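Local structure of homoserine dehydrogenase (Staphylococcus aureus M1064, 4PG7) at residues Gly180-Ile185 with Arg246-Val251; Pro213-Glu218 with Ala222-Val227. The protein is a homoserine dehydrogenase of the aspartate pathway, an oxidoreductase that interconverts aspartate semialdehyde and homoserine by hydride transfer with a nicotinamide cofactor. All coordinates share one frame; numbering follows the deposited sequence.

Contact 1 of 2, residues Gly180-Ile185 with Arg246-Val251; sequences GTSNFI and RGISGV. With LYS (lysine), chain K.
With chi1 at 61°, Ile-248 has CG1 tucked in beside both the N and the C of its own backbone, and a nearly extended chi2 carries CD1 outward from the loop onto the side of helix 180-192, against Ser-182 and Ile-185, one helical turn apart. On Ile-185 it is CG2, set anti to the backbone N, that receives the methyl, CG2 to CD1 of Ile-248 being 3.7 Å. At Ser-182 the same CD1 lies 3.7 Å from the carbonyl O and 3.9 Å from OG. CD1 thus sits between the two residues, with CG1 behind it also near Ser-182 OG; this is van der Waals packing, with no hydrogen bond across it. Ile-248 also opens a type I beta turn, closed by Val-251 N donating to Ile-248 O at 3.0 Å, so the side chain leaves the loop at the first residue of the turn. Bound lysine brings NZ over one face of the Arg-246 guanidinium, 3.5 Å from NE and off-centre; Arg-246 and Gly-250 belong to its pocket with Thr-252, Asp-438 and Lys-439. The 246-251 loop, between strand 244-245 and helix 253-262, meets the helix on one side and the ligand on the other. Phe-196 of helix 196-205 touches both isoleucines, while Leu-268 of strand 264-275 packs on Ser-182 and Ile-248.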
ATOM      1  N   GLY A 180     -15.200  -6.727   0.347  1.00 26.43           N
ATOM      2  CA  GLY A 180     -14.683  -8.051   0.729  1.00 26.13           C
ATOM      3  C   GLY A 180     -15.626  -9.193   0.384  1.00 26.10           C
ATOM      4  O   GLY A 180     -15.201 -10.242  -0.092  1.00 25.09           O
ATOM      5  N   THR A 181     -16.914  -8.985   0.623  1.00 27.38           N
ATOM      6  CA  THR A 181     -17.907 -10.058   0.428  1.00 28.34           C
ATOM      7  C   THR A 181     -18.044 -10.475  -1.031  1.00 27.38           C
ATOM      8  O   THR A 181     -18.074 -11.675  -1.336  1.00 26.01           O
ATOM      9  CB  THR A 181     -19.280  -9.622   0.973  1.00 30.69           C
ATOM     10  OG1 THR A 181     -19.170  -9.425   2.391  1.00 33.58           O
ATOM     11  CG2 THR A 181     -20.333 -10.672   0.677  1.00 32.07           C
ATOM     12  N   SER A 182     -18.117  -9.495  -1.930  1.00 25.24           N
ATOM     13  CA  SER A 182     -18.202  -9.816  -3.351  1.00 26.31           C
ATOM     14  C   SER A 182     -16.951 -10.473  -3.876  1.00 23.71           C
ATOM     15  O   SER A 182     -17.017 -11.372  -4.684  1.00 23.35           O
ATOM     16  CB  SER A 182     -18.439  -8.581  -4.196  1.00 27.16           C
ATOM     17  OG  SER A 182     -19.762  -8.129  -4.072  1.00 35.02           O
ATOM     18  N   ASN A 183     -15.794  -9.994  -3.432  1.00 23.85           N
ATOM     19  CA  ASN A 183     -14.561 -10.609  -3.843  1.00 22.50           C
ATOM     20  C   ASN A 183     -14.461 -12.027  -3.325  1.00 22.36           C
ATOM     21  O   ASN A 183     -14.011 -12.924  -4.050  1.00 22.95           O
ATOM     22  CB  ASN A 183     -13.357  -9.807  -3.382  1.00 22.07           C
ATOM     23  CG  ASN A 183     -12.141 -10.112  -4.211  1.00 22.85           C
ATOM     24  OD1 ASN A 183     -12.213 -10.091  -5.453  1.00 23.93           O
ATOM     25  ND2 ASN A 183     -11.017 -10.394  -3.562  1.00 21.99           N
ATOM     26  N   PHE A 184     -14.880 -12.243  -2.087  1.00 23.65           N
ATOM     27  CA  PHE A 184     -14.911 -13.603  -1.515  1.00 24.80           C
ATOM     28  C   PHE A 184     -15.746 -14.536  -2.383  1.00 25.24           C
ATOM     29  O   PHE A 184     -15.337 -15.655  -2.702  1.00 24.22           O
ATOM     30  CB  PHE A 184     -15.454 -13.590  -0.087  1.00 26.55           C
ATOM     31  CG  PHE A 184     -15.483 -14.960   0.559  1.00 27.91           C
ATOM     32  CD1 PHE A 184     -14.410 -15.419   1.306  1.00 30.99           C
ATOM     33  CD2 PHE A 184     -16.569 -15.801   0.387  1.00 29.75           C
ATOM     34  CE1 PHE A 184     -14.421 -16.712   1.882  1.00 31.24           C
ATOM     35  CE2 PHE A 184     -16.596 -17.076   0.947  1.00 30.84           C
ATOM     36  CZ  PHE A 184     -15.509 -17.534   1.686  1.00 30.67           C
ATOM     37  N   ILE A 185     -16.922 -14.063  -2.786  1.00 25.94           N
ATOM     38  CA  ILE A 185     -17.825 -14.878  -3.586  1.00 24.74           C
ATOM     39  C   ILE A 185     -17.199 -15.226  -4.921  1.00 25.07           C
ATOM     40  O   ILE A 185     -17.242 -16.392  -5.361  1.00 24.01           O
ATOM     41  CB  ILE A 185     -19.181 -14.154  -3.761  1.00 25.47           C
ATOM     42  CG1 ILE A 185     -19.926 -14.160  -2.429  1.00 26.97           C
ATOM     43  CG2 ILE A 185     -20.025 -14.815  -4.839  1.00 24.70           C
ATOM     44  CD1 ILE A 185     -21.070 -13.173  -2.324  1.00 27.71           C
ATOM     45  N   ARG A 246     -22.942  -1.971 -11.496  1.00 31.32           N
ATOM     46  CA  ARG A 246     -23.506  -3.295 -11.703  1.00 29.31           C
ATOM     47  C   ARG A 246     -22.835  -4.234 -10.705  1.00 27.75           C
ATOM     48  O   ARG A 246     -21.616  -4.181 -10.514  1.00 27.18           O
ATOM     49  CB  ARG A 246     -23.255  -3.779 -13.140  1.00 29.45           C
ATOM     50  CG  ARG A 246     -23.527  -5.271 -13.356  1.00 29.90           C
ATOM     51  CD  ARG A 246     -23.016  -5.769 -14.704  1.00 30.10           C
ATOM     52  NE  ARG A 246     -23.827  -5.292 -15.811  1.00 31.41           N
ATOM     53  CZ  ARG A 246     -23.451  -5.244 -17.090  1.00 31.96           C
ATOM     54  NH1 ARG A 246     -22.234  -5.612 -17.487  1.00 29.96           N
ATOM     55  NH2 ARG A 246     -24.309  -4.780 -17.990  1.00 34.57           N
ATOM     56  N   GLY A 247     -23.617  -5.108 -10.090  1.00 27.46           N
ATOM     57  CA  GLY A 247     -23.120  -6.033  -9.085  1.00 28.04           C
ATOM     58  C   GLY A 247     -22.631  -7.316  -9.704  1.00 28.02           C
ATOM     59  O   GLY A 247     -22.447  -7.378 -10.912  1.00 27.18           O
ATOM     60  N   ILE A 248     -22.469  -8.339  -8.864  1.00 29.58           N
ATOM     61  CA  ILE A 248     -21.934  -9.628  -9.289  1.00 29.57           C
ATOM     62  C   ILE A 248     -22.978 -10.725  -9.427  1.00 29.29           C
ATOM     63  O   ILE A 248     -22.640 -11.841  -9.809  1.00 28.75           O
ATOM     64  CB  ILE A 248     -20.812 -10.146  -8.339  1.00 29.48           C
ATOM     65  CG1 ILE A 248     -21.314 -10.351  -6.913  1.00 28.72           C
ATOM     66  CG2 ILE A 248     -19.619  -9.199  -8.345  1.00 28.61           C
ATOM     67  CD1 ILE A 248     -20.457 -11.325  -6.133  1.00 28.89           C
ATOM     68  N   SER A 249     -24.251 -10.431  -9.164  1.00 30.08           N
ATOM     69  CA  SER A 249     -25.249 -11.510  -9.119  1.00 32.21           C
ATOM     70  C   SER A 249     -25.492 -12.163 -10.481  1.00 31.81           C
ATOM     71  O   SER A 249     -25.953 -13.310 -10.557  1.00 32.81           O
ATOM     72  CB  SER A 249     -26.568 -11.029  -8.498  1.00 35.71           C
ATOM     73  OG  SER A 249     -27.272 -10.183  -9.384  1.00 38.57           O
ATOM     74  N   GLY A 250     -25.137 -11.461 -11.548  1.00 29.17           N
ATOM     75  CA  GLY A 250     -25.222 -12.008 -12.912  1.00 29.55           C
ATOM     76  C   GLY A 250     -23.953 -12.681 -13.445  1.00 28.89           C
ATOM     77  O   GLY A 250     -23.957 -13.231 -14.541  1.00 26.81           O
ATOM     78  N   VAL A 251     -22.858 -12.670 -12.664  1.00 29.39           N
ATOM     79  CA  VAL A 251     -21.639 -13.370 -13.069  1.00 27.29           C
ATOM     80  C   VAL A 251     -21.847 -14.879 -12.908  1.00 27.73           C
ATOM     81  O   VAL A 251     -22.261 -15.337 -11.849  1.00 28.65           O
ATOM     82  CB  VAL A 251     -20.414 -12.914 -12.228  1.00 26.98           C
ATOM     83  CG1 VAL A 251     -19.163 -13.689 -12.604  1.00 25.72           C
ATOM     84  CG2 VAL A 251     -20.168 -11.425 -12.417  1.00 27.05           C
TER
HETATM   85  N   LYS K 509     -26.928 -15.348 -16.608  1.00 56.65           N
HETATM   86  CA  LYS K 509     -27.332 -13.910 -16.760  1.00 59.62           C
HETATM   87  C   LYS K 509     -27.591 -13.524 -18.213  1.00 60.06           C
HETATM   88  O   LYS K 509     -27.432 -12.349 -18.595  1.00 53.74           O
HETATM   89  CB  LYS K 509     -26.258 -12.992 -16.172  1.00 54.84           C
HETATM   90  CG  LYS K 509     -26.719 -11.565 -15.959  1.00 58.66           C
HETATM   91  CD  LYS K 509     -25.767 -10.548 -16.567  1.00 55.09           C
HETATM   92  CE  LYS K 509     -26.359  -9.162 -16.443  1.00 54.44           C
HETATM   93  NZ  LYS K 509     -25.497  -8.099 -17.026  1.00 55.14           N
HETATM   94  OXT LYS K 509     -27.983 -14.380 -19.020  1.00 63.48           O

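Contact 2 of 2, residues Pro213-Glu218 with Ala222-Val227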
ATOM      1  N   PRO A 213     -27.677  -9.610   1.520  1.00 44.85           N
ATOM      2  CA  PRO A 213     -26.343  -9.231   1.124  1.00 42.42           C
ATOM      3  C   PRO A 213     -26.339  -8.144   0.021  1.00 39.27           C
ATOM      4  O   PRO A 213     -25.280  -7.849  -0.496  1.00 34.65           O
ATOM      5  CB  PRO A 213     -25.807 -10.538   0.573  1.00 41.68           C
ATOM      6  CG  PRO A 213     -26.996 -11.113  -0.139  1.00 42.95           C
ATOM      7  CD  PRO A 213     -28.221 -10.616   0.590  1.00 44.30           C
ATOM      8  N   THR A 214     -27.504  -7.565  -0.319  1.00 37.36           N
ATOM      9  CA  THR A 214     -27.678  -6.599  -1.431  1.00 37.94           C
ATOM     10  C   THR A 214     -26.618  -5.521  -1.517  1.00 36.08           C
ATOM     11  O   THR A 214     -26.088  -5.236  -2.587  1.00 35.43           O
ATOM     12  CB  THR A 214     -29.058  -5.874  -1.326  1.00 39.27           C
ATOM     13  OG1 THR A 214     -30.091  -6.836  -1.411  1.00 42.57           O
ATOM     14  CG2 THR A 214     -29.256  -4.847  -2.428  1.00 40.32           C
ATOM     15  N   ASP A 215     -26.323  -4.896  -0.390  1.00 35.61           N
ATOM     16  CA  ASP A 215     -25.359  -3.808  -0.358  1.00 39.27           C
ATOM     17  C   ASP A 215     -23.982  -4.246  -0.886  1.00 37.60           C
ATOM     18  O   ASP A 215     -23.263  -3.454  -1.511  1.00 38.72           O
ATOM     19  CB  ASP A 215     -25.229  -3.291   1.070  1.00 41.74           C
ATOM     20  CG  ASP A 215     -24.625  -1.925   1.136  1.00 44.88           C
ATOM     21  OD1 ASP A 215     -25.241  -0.985   0.601  1.00 48.21           O
ATOM     22  OD2 ASP A 215     -23.541  -1.782   1.747  1.00 48.87           O
ATOM     23  N   ASP A 216     -23.629  -5.499  -0.628  1.00 34.53           N
ATOM     24  CA  ASP A 216     -22.371  -6.099  -1.097  1.00 35.37           C
ATOM     25  C   ASP A 216     -22.477  -6.534  -2.554  1.00 34.35           C
ATOM     26  O   ASP A 216     -21.738  -6.067  -3.431  1.00 32.78           O
ATOM     27  CB  ASP A 216     -22.019  -7.347  -0.255  1.00 37.67           C
ATOM     28  CG  ASP A 216     -21.720  -7.018   1.189  1.00 41.53           C
ATOM     29  OD1 ASP A 216     -21.201  -5.912   1.483  1.00 39.58           O
ATOM     30  OD2 ASP A 216     -21.941  -7.919   2.027  1.00 54.45           O
ATOM     31  N   VAL A 217     -23.419  -7.432  -2.778  1.00 32.76           N
ATOM     32  CA  VAL A 217     -23.598  -8.137  -4.043  1.00 34.27           C
ATOM     33  C   VAL A 217     -24.023  -7.239  -5.198  1.00 31.52           C
ATOM     34  O   VAL A 217     -23.649  -7.489  -6.333  1.00 31.15           O
ATOM     35  CB  VAL A 217     -24.596  -9.291  -3.827  1.00 37.85           C
ATOM     36  CG1 VAL A 217     -25.283  -9.721  -5.105  1.00 41.01           C
ATOM     37  CG2 VAL A 217     -23.871 -10.460  -3.173  1.00 39.58           C
ATOM     38  N   GLU A 218     -24.770  -6.178  -4.920  1.00 31.36           N
ATOM     39  CA  GLU A 218     -25.185  -5.244  -5.983  1.00 34.13           C
ATOM     40  C   GLU A 218     -24.193  -4.103  -6.190  1.00 32.27           C
ATOM     41  O   GLU A 218     -24.432  -3.179  -6.989  1.00 32.42           O
ATOM     42  CB  GLU A 218     -26.599  -4.708  -5.697  1.00 35.94           C
ATOM     43  CG  GLU A 218     -27.648  -5.800  -5.660  1.00 38.99           C
ATOM     44  CD  GLU A 218     -27.679  -6.612  -6.924  1.00 43.33           C
ATOM     45  OE1 GLU A 218     -27.502  -6.045  -8.029  1.00 47.66           O
ATOM     46  OE2 GLU A 218     -27.888  -7.823  -6.815  1.00 49.14           O
ATOM     47  N   ALA A 222     -19.323  -0.814  -2.680  1.00 32.89           N
ATOM     48  CA  ALA A 222     -18.185  -0.490  -3.513  1.00 31.07           C
ATOM     49  C   ALA A 222     -18.354   0.881  -4.188  1.00 29.57           C
ATOM     50  O   ALA A 222     -17.393   1.643  -4.281  1.00 27.71           O
ATOM     51  CB  ALA A 222     -17.973  -1.570  -4.552  1.00 31.77           C
ATOM     52  N   ALA A 223     -19.565   1.203  -4.636  1.00 28.75           N
ATOM     53  CA  ALA A 223     -19.819   2.508  -5.261  1.00 30.49           C
ATOM     54  C   ALA A 223     -19.631   3.665  -4.276  1.00 30.22           C
ATOM     55  O   ALA A 223     -19.051   4.699  -4.622  1.00 29.64           O
ATOM     56  CB  ALA A 223     -21.206   2.556  -5.879  1.00 31.03           C
ATOM     57  N   ARG A 224     -20.062   3.478  -3.035  1.00 30.86           N
ATOM     58  CA  ARG A 224     -19.786   4.487  -2.001  1.00 31.92           C
ATOM     59  C   ARG A 224     -18.285   4.701  -1.824  1.00 30.01           C
ATOM     60  O   ARG A 224     -17.824   5.829  -1.738  1.00 31.46           O
ATOM     61  CB  ARG A 224     -20.456   4.114  -0.675  1.00 34.18           C
ATOM     62  CG  ARG A 224     -21.980   4.183  -0.744  1.00 37.04           C
ATOM     63  CD  ARG A 224     -22.635   4.059   0.625  1.00 39.59           C
ATOM     64  NE  ARG A 224     -22.195   2.843   1.295  1.00 41.96           N
ATOM     65  CZ  ARG A 224     -22.894   1.715   1.412  1.00 43.85           C
ATOM     66  NH1 ARG A 224     -24.119   1.615   0.907  1.00 46.95           N
ATOM     67  NH2 ARG A 224     -22.357   0.675   2.049  1.00 43.53           N
ATOM     68  N   LYS A 225     -17.515   3.625  -1.797  1.00 30.67           N
ATOM     69  CA  LYS A 225     -16.068   3.749  -1.653  1.00 31.13           C
ATOM     70  C   LYS A 225     -15.403   4.385  -2.858  1.00 30.15           C
ATOM     71  O   LYS A 225     -14.375   5.052  -2.713  1.00 30.95           O
ATOM     72  CB  LYS A 225     -15.433   2.394  -1.321  1.00 32.81           C
ATOM     73  CG  LYS A 225     -15.748   1.965   0.112  1.00 33.52           C
ATOM     74  CD  LYS A 225     -15.397   0.514   0.357  1.00 34.01           C
ATOM     75  CE  LYS A 225     -15.790   0.068   1.773  1.00 34.32           C
ATOM     76  NZ  LYS A 225     -15.956  -1.410   1.783  1.00 36.97           N
ATOM     77  N   VAL A 226     -15.974   4.185  -4.044  1.00 28.52           N
ATOM     78  CA  VAL A 226     -15.511   4.879  -5.237  1.00 27.64           C
ATOM     79  C   VAL A 226     -15.758   6.386  -5.151  1.00 28.40           C
ATOM     80  O   VAL A 226     -14.907   7.172  -5.566  1.00 29.31           O
ATOM     81  CB  VAL A 226     -16.188   4.322  -6.498  1.00 27.89           C
ATOM     82  CG1 VAL A 226     -15.967   5.243  -7.687  1.00 28.21           C
ATOM     83  CG2 VAL A 226     -15.640   2.939  -6.789  1.00 27.48           C
ATOM     84  N   VAL A 227     -16.918   6.795  -4.645  1.00 29.59           N
ATOM     85  CA  VAL A 227     -17.166   8.223  -4.389  1.00 31.97           C
ATOM     86  C   VAL A 227     -16.100   8.786  -3.447  1.00 32.14           C
ATOM     87  O   VAL A 227     -15.495   9.821  -3.714  1.00 33.21           O
ATOM     88  CB  VAL A 227     -18.550   8.478  -3.776  1.00 32.94           C
ATOM     89  CG1 VAL A 227     -18.699   9.951  -3.401  1.00 34.92           C
ATOM     90  CG2 VAL A 227     -19.656   8.075  -4.733  1.00 33.94           C
TER
HETATM   91  O   HOH W   1     -20.559  -3.645  -3.010  1.00 29.10           O
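The carboxylate of Asp-215 meets the guanidinium of Arg-224 edge to edge, the two planes only 11° apart, so the contact uses the rim of the guanidinium and not its faces. Arg-224 grips end-on with both terminal nitrogens: NH1 donates to Asp-215 OD1 at 2.8 Å, and NH2 to Asp-215 OD2 at 2.7 Å. Each oxygen offers its syn lone pair, and N-H...O angles of 159° and 160° make the two bonds almost equally straight. The paired bonds keep the two groups nearly coplanar and would oppose rotation of either. Arg-224 reaches the acid through a chain bent at chi3, and the two side chains run nearly perpendicular. Asp-221 OD1 adds a long, weak ion pair to NH2. Beside the bridge, a water donates to Asp-215 O (3.1 Å) and Asp-216 O (2.7 Å) and accepts from Ala-222 N (3.1 Å), so it links the carbonyl end of helix 214-217 to the N-terminal turn of helix 220-234. These are two consecutive helices, a one-turn helix followed after a short link by a longer one, with a bidentate salt bridge across the junction at the protein surface.

In the fold
Along the chain the order is 180-185, 213-218, 222-227, 246-251, so contact 2 falls wholly between the two halves of contact 1; their centres are about 10 Å apart. All four segments belong to the same homoserine dehydrogenase family region of the chain. The short helix 214-217 joins them: Val-217 O probably accepts a hydrogen bond from Ile-248 N at 2.9 Å, and Asp-216 O receives a weak one from Ser-182 OG. Helices 180-192 and 220-234 and the lysine-binding loop are thus tied to one helical turn, with a buried packing contact on one hand and a surface salt bridge on the other.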